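Local coordinates for DNA mismatch repair protein MutS (Thermus aquaticus, PDB 1EWQ) that binds mismatched DNA, probably as the recognition step of mismatch repair, and has a weak ATPase activity, at residues C[5-11]-C[65-69]; C[114-120]-C[227-231]. All blocks are in the same frame, centred on the assembly; numbering follows the deposited sequence.

Interaction 1 of 2, residues C[5-11]-C[65-69]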
loop_
_atom_site.group_PDB
_atom_site.type_symbol
_atom_site.label_atom_id
_atom_site.label_comp_id
_atom_site.label_asym_id
_atom_site.label_seq_id
_atom_site.Cartn_x
_atom_site.Cartn_y
_atom_site.Cartn_z
ATOM N N LEU C 5 24.676 18.844 -14.783
ATOM C CA LEU C 5 24.440 17.499 -14.282
ATOM C C LEU C 5 25.237 17.222 -13.014
ATOM O O LEU C 5 26.389 17.633 -12.897
ATOM C CB LEU C 5 24.826 16.484 -15.362
ATOM C CG LEU C 5 24.619 14.997 -15.082
ATOM C CD1 LEU C 5 23.135 14.707 -14.935
ATOM C CD2 LEU C 5 25.212 14.185 -16.227
ATOM N N LYS C 6 24.616 16.524 -12.067
ATOM C CA LYS C 6 25.280 16.176 -10.816
ATOM C C LYS C 6 26.357 15.143 -11.093
ATOM O O LYS C 6 26.202 14.290 -11.966
ATOM C CB LYS C 6 24.281 15.599 -9.812
ATOM C CG LYS C 6 24.941 15.030 -8.563
ATOM C CD LYS C 6 23.929 14.386 -7.640
ATOM C CE LYS C 6 24.602 13.759 -6.432
ATOM N NZ LYS C 6 23.613 13.128 -5.517
ATOM N N GLY C 7 27.447 15.217 -10.341
ATOM C CA GLY C 7 28.534 14.276 -10.530
ATOM C C GLY C 7 29.863 14.899 -10.167
ATOM O O GLY C 7 30.066 16.096 -10.359
ATOM N N GLU C 8 30.774 14.089 -9.645
ATOM C CA GLU C 8 32.083 14.583 -9.250
ATOM C C GLU C 8 33.062 14.613 -10.414
ATOM O O GLU C 8 32.961 13.817 -11.348
ATOM C CB GLU C 8 32.630 13.727 -8.115
ATOM C CG GLU C 8 31.769 13.781 -6.867
ATOM C CD GLU C 8 32.296 12.901 -5.758
ATOM O OE1 GLU C 8 33.467 13.091 -5.362
ATOM O OE2 GLU C 8 31.541 12.020 -5.286
ATOM N N GLY C 9 34.008 15.542 -10.345
ATOM C CA GLY C 9 34.996 15.686 -11.397
ATOM C C GLY C 9 34.793 17.013 -12.099
ATOM O O GLY C 9 33.654 17.424 -12.299
ATOM N N PRO C 10 35.871 17.720 -12.470
ATOM C CA PRO C 10 35.744 19.010 -13.153
ATOM C C PRO C 10 35.648 18.867 -14.672
ATOM O O PRO C 10 35.306 17.800 -15.186
ATOM C CB PRO C 10 37.009 19.738 -12.722
ATOM C CG PRO C 10 38.011 18.631 -12.714
ATOM C CD PRO C 10 37.264 17.495 -12.038
ATOM N N GLY C 11 35.946 19.951 -15.382
ATOM C CA GLY C 11 35.899 19.920 -16.833
ATOM C C GLY C 11 34.505 20.061 -17.411
ATOM O O GLY C 11 33.533 20.160 -16.662
ATOM N N ASP C 65 36.673 14.541 -18.578
ATOM C CA ASP C 65 36.174 15.674 -17.822
ATOM C C ASP C 65 35.769 15.209 -16.421
ATOM O O ASP C 65 36.480 15.468 -15.446
ATOM C CB ASP C 65 34.980 16.261 -18.568
ATOM C CG ASP C 65 35.212 16.314 -20.075
ATOM O OD1 ASP C 65 36.131 17.049 -20.510
ATOM O OD2 ASP C 65 34.487 15.611 -20.819
ATOM N N PHE C 66 34.635 14.520 -16.319
ATOM C CA PHE C 66 34.180 14.012 -15.030
ATOM C C PHE C 66 33.314 12.767 -15.172
ATOM O O PHE C 66 33.053 12.303 -16.283
ATOM C CB PHE C 66 33.409 15.096 -14.252
ATOM C CG PHE C 66 31.968 15.284 -14.685
ATOM C CD1 PHE C 66 31.038 15.816 -13.793
ATOM C CD2 PHE C 66 31.539 14.931 -15.963
ATOM C CE1 PHE C 66 29.705 15.990 -14.160
ATOM C CE2 PHE C 66 30.203 15.101 -16.339
ATOM C CZ PHE C 66 29.286 15.632 -15.432
ATOM N N THR C 67 32.881 12.230 -14.037
ATOM C CA THR C 67 32.026 11.052 -14.024
ATOM C C THR C 67 30.709 11.440 -13.367
ATOM O O THR C 67 30.687 12.246 -12.432
ATOM C CB THR C 67 32.651 9.891 -13.224
ATOM O OG1 THR C 67 31.823 8.728 -13.346
ATOM C CG2 THR C 67 32.771 10.256 -11.751
ATOM N N THR C 68 29.616 10.868 -13.858
ATOM C CA THR C 68 28.299 11.164 -13.319
ATOM C C THR C 68 27.512 9.888 -13.069
ATOM O O THR C 68 27.756 8.858 -13.704
ATOM C CB THR C 68 27.484 12.052 -14.290
ATOM O OG1 THR C 68 26.228 12.386 -13.692
ATOM C CG2 THR C 68 27.232 11.321 -15.611
ATOM N N PRO C 69 26.566 9.933 -12.122
ATOM C CA PRO C 69 25.758 8.749 -11.827
ATOM C C PRO C 69 24.938 8.339 -13.059
ATOM O O PRO C 69 24.528 9.192 -13.851
ATOM C CB PRO C 69 24.883 9.219 -10.669
ATOM C CG PRO C 69 25.775 10.191 -9.959
ATOM C CD PRO C 69 26.366 10.976 -11.101
#
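Residues Leu5 to Gly11 run antiparallel to Asp65 to Pro69 in a surface contact of backbone against backbone beside the start of strand 67-74, with the Phe66 ring set among the carbonyls of the N-terminal arm. The direction follows from the pairing: Gly7 CA lies 4.2 Å from Thr68 CA, and Gly9 CA 4.1 Å from Phe66 CA. Thr67 N donates to Glu8 O at 3.1 Å, the donor almost on the extension of the carbonyl bond (170°). Glu8 N and Thr67 O come close, but at an angle too poor for a bond, and the arm is not a regular strand. A second clasp is Thr68 OG1 to Lys6 O, 2.6 Å. The hydroxyl reaches it because OG1 stands anti to the backbone N (chi1 -177°), while Leu5 CD2 crosses the same side chain at about a right angle, 3.6 Å from Thr68 CG2. All this lies just past the turn from strand 59-62, in the sheet of MutS domain I, the mismatch-recognition domain; Asp65 packs on a phosphate of the bound DNA. Phe66 CB sits 3.0 Å from Gly9 O, and the ring offers its edge to Leu5 O and Gly7 O, with Leu5 CD2 4.4 Å from Phe66 CZ and Leu13 also touching it. Cutting this side chain back to an alanine would probably open a gap beside the arm and cost Leu5 CD2 and Leu13 their packing against the ring. Gly7 and Gly9 permit the closeness: a CB on Gly9 would lie 2.5 Å from Phe66 CB. Lys6 NZ turns elsewhere, to Glu48.

Interaction 2 of 2, residues C[114-120]-C[227-231]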
loop_
_atom_site.group_PDB
_atom_site.type_symbol
_atom_site.label_atom_id
_atom_site.label_comp_id
_atom_site.label_asym_id
_atom_site.label_seq_id
_atom_site.Cartn_x
_atom_site.Cartn_y
_atom_site.Cartn_z
ATOM N N GLN C 114 7.104 11.780 -26.499
ATOM C CA GLN C 114 5.823 11.780 -25.819
ATOM C C GLN C 114 5.990 11.864 -24.323
ATOM O O GLN C 114 7.041 11.526 -23.782
ATOM C CB GLN C 114 5.054 10.507 -26.152
ATOM C CG GLN C 114 5.882 9.254 -25.979
ATOM C CD GLN C 114 5.042 8.002 -25.963
ATOM O OE1 GLN C 114 5.567 6.886 -26.017
ATOM N NE2 GLN C 114 3.729 8.175 -25.879
ATOM N N LEU C 115 4.937 12.318 -23.661
ATOM C CA LEU C 115 4.932 12.434 -22.222
ATOM C C LEU C 115 3.951 11.391 -21.711
ATOM O O LEU C 115 2.940 11.114 -22.363
ATOM C CB LEU C 115 4.469 13.832 -21.812
ATOM C CG LEU C 115 5.276 14.999 -22.398
ATOM C CD1 LEU C 115 4.704 16.319 -21.895
ATOM C CD2 LEU C 115 6.737 14.873 -21.993
ATOM N N LEU C 116 4.256 10.790 -20.570
ATOM C CA LEU C 116 3.362 9.797 -19.987
ATOM C C LEU C 116 2.884 10.308 -18.647
ATOM O O LEU C 116 3.655 10.394 -17.698
ATOM C CB LEU C 116 4.061 8.451 -19.803
ATOM C CG LEU C 116 4.567 7.742 -21.063
ATOM C CD1 LEU C 116 5.077 6.358 -20.687
ATOM C CD2 LEU C 116 3.460 7.617 -22.076
ATOM N N THR C 117 1.611 10.677 -18.587
ATOM C CA THR C 117 1.020 11.173 -17.362
ATOM C C THR C 117 -0.255 10.370 -17.147
ATOM O O THR C 117 -0.904 9.964 -18.095
ATOM C CB THR C 117 0.734 12.687 -17.450
ATOM O OG1 THR C 117 -0.392 12.931 -18.298
ATOM C CG2 THR C 117 1.965 13.408 -18.008
ATOM N N PRO C 118 -0.630 10.140 -15.892
ATOM C CA PRO C 118 -1.828 9.361 -15.568
ATOM C C PRO C 118 -3.076 9.633 -16.400
ATOM O O PRO C 118 -3.735 8.694 -16.842
ATOM C CB PRO C 118 -2.022 9.625 -14.072
ATOM C CG PRO C 118 -1.412 10.978 -13.880
ATOM C CD PRO C 118 -0.166 10.911 -14.725
ATOM N N GLY C 119 -3.387 10.902 -16.641
ATOM C CA GLY C 119 -4.579 11.218 -17.409
ATOM C C GLY C 119 -4.460 11.363 -18.921
ATOM O O GLY C 119 -5.401 11.817 -19.559
ATOM N N THR C 120 -3.333 10.974 -19.508
ATOM C CA THR C 120 -3.171 11.106 -20.955
ATOM C C THR C 120 -2.566 9.852 -21.581
ATOM O O THR C 120 -2.030 9.897 -22.685
ATOM C CB THR C 120 -2.252 12.302 -21.298
ATOM O OG1 THR C 120 -0.937 12.049 -20.790
ATOM C CG2 THR C 120 -2.792 13.595 -20.681
ATOM N N TYR C 227 -2.518 20.664 -23.028
ATOM C CA TYR C 227 -1.833 19.636 -22.255
ATOM C C TYR C 227 -1.722 18.297 -22.999
ATOM O O TYR C 227 -0.634 17.749 -23.131
ATOM C CB TYR C 227 -2.547 19.434 -20.915
ATOM C CG TYR C 227 -1.731 18.683 -19.889
ATOM C CD1 TYR C 227 -0.653 19.292 -19.246
ATOM C CD2 TYR C 227 -2.021 17.353 -19.577
ATOM C CE1 TYR C 227 0.118 18.600 -18.322
ATOM C CE2 TYR C 227 -1.253 16.644 -18.649
ATOM C CZ TYR C 227 -0.185 17.278 -18.029
ATOM O OH TYR C 227 0.588 16.584 -17.126
ATOM N N ALA C 228 -2.842 17.778 -23.493
ATOM C CA ALA C 228 -2.843 16.491 -24.190
ATOM C C ALA C 228 -2.086 16.477 -25.516
ATOM O O ALA C 228 -1.485 15.468 -25.869
ATOM C CB ALA C 228 -4.277 16.015 -24.405
ATOM N N GLN C 229 -2.115 17.577 -26.261
ATOM C CA GLN C 229 -1.406 17.624 -27.535
ATOM C C GLN C 229 0.091 17.555 -27.263
ATOM O O GLN C 229 0.857 16.991 -28.038
ATOM C CB GLN C 229 -1.791 18.892 -28.308
ATOM C CG GLN C 229 -3.296 18.910 -28.601
ATOM C CD GLN C 229 -3.777 20.083 -29.447
ATOM O OE1 GLN C 229 -3.422 21.243 -29.210
ATOM N NE2 GLN C 229 -4.623 19.777 -30.430
ATOM N N ARG C 230 0.494 18.109 -26.130
ATOM C CA ARG C 230 1.887 18.090 -25.723
ATOM C C ARG C 230 2.278 16.651 -25.396
ATOM O O ARG C 230 3.240 16.122 -25.949
ATOM C CB ARG C 230 2.068 18.969 -24.487
ATOM C CG ARG C 230 3.505 19.315 -24.118
ATOM C CD ARG C 230 3.512 20.169 -22.849
ATOM N NE ARG C 230 2.418 21.140 -22.893
ATOM C CZ ARG C 230 2.056 21.949 -21.897
ATOM N NH1 ARG C 230 2.702 21.936 -20.733
ATOM N NH2 ARG C 230 1.021 22.763 -22.068
ATOM N N THR C 231 1.518 16.012 -24.507
ATOM C CA THR C 231 1.817 14.639 -24.109
ATOM C C THR C 231 1.750 13.682 -25.289
ATOM O O THR C 231 2.647 12.861 -25.486
ATOM C CB THR C 231 0.850 14.122 -22.999
ATOM O OG1 THR C 231 -0.481 14.010 -23.520
ATOM C CG2 THR C 231 0.842 15.068 -21.810
HETATM O O HOH W 1 1.764 10.201 -24.677
HETATM O O HOH W 2 -1.009 11.526 -24.759
#
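Thr231, Leu115 and Thr120 carry this buried contact, in which helix 215-232 packs on edge strand 110-116, one of the two outermost strands of the six-stranded mixed sheet of domain I. The short axes approach to 7.4 Å at 112°, so the helix runs across the strand instead of along it. Leu115 N donates to Thr231 O at 3.0 Å, nearly straight (168°) and onto a lone pair in the carbonyl plane. Its neighbours Gln114 and Leu116 pair with strand 92-97, so this N-H on the strand's outer side is taken up by a helix carbonyl. Beside that bond Leu115 CB rests 3.8 Å from Thr231 CB, and its CD1 reaches the aliphatic CG of Arg230.

After the strand the chain turns, with Thr120 N bonded to Thr117 O. That turn brings Thr120 tip to tip with Thr231, Thr120 CB standing 3.3 Å from Thr231 OG1. Thr120 CG2, anti to its carbonyl carbon, is thereby aimed at the Tyr227 ring, 4.0 Å from CE2. Thr117 and Tyr227 approach each other from opposite directions, Thr117 CG2 3.6 Å from Tyr227 OH and Thr117 OG1 at the ring edge; Glu177 accepts from Thr117 OG1.

Thr231 OG1 donates back to Ala228 O within the helix, leaving its oxygen to accept from a water that also donates to Thr120 O, 2.8 Å away from that water.

How the interactions relate
From the N terminus, interaction 1 closes first: residues 5-11 return to 65-69 around a loop of 53 residues that holds helix 15-26, strands 31-36 and 39-43, helix 44-54 and strand 59-62. Strand 67-74, helix 78-87 and strand 92-97 follow before interaction 2 opens at 114. Its loop, 106 residues up to 227-231, takes in most of the second six-stranded sheet. The two loops are therefore in series, neither nesting nor crossing. Both contacts reach the domain I sheet, the first at strand 67-74, next to one edge strand, the second at the other edge strand, with centres about 32 Å apart. Interaction 1 ties the N-terminal arm to this sheet; interaction 2 joins it to helix 215-232.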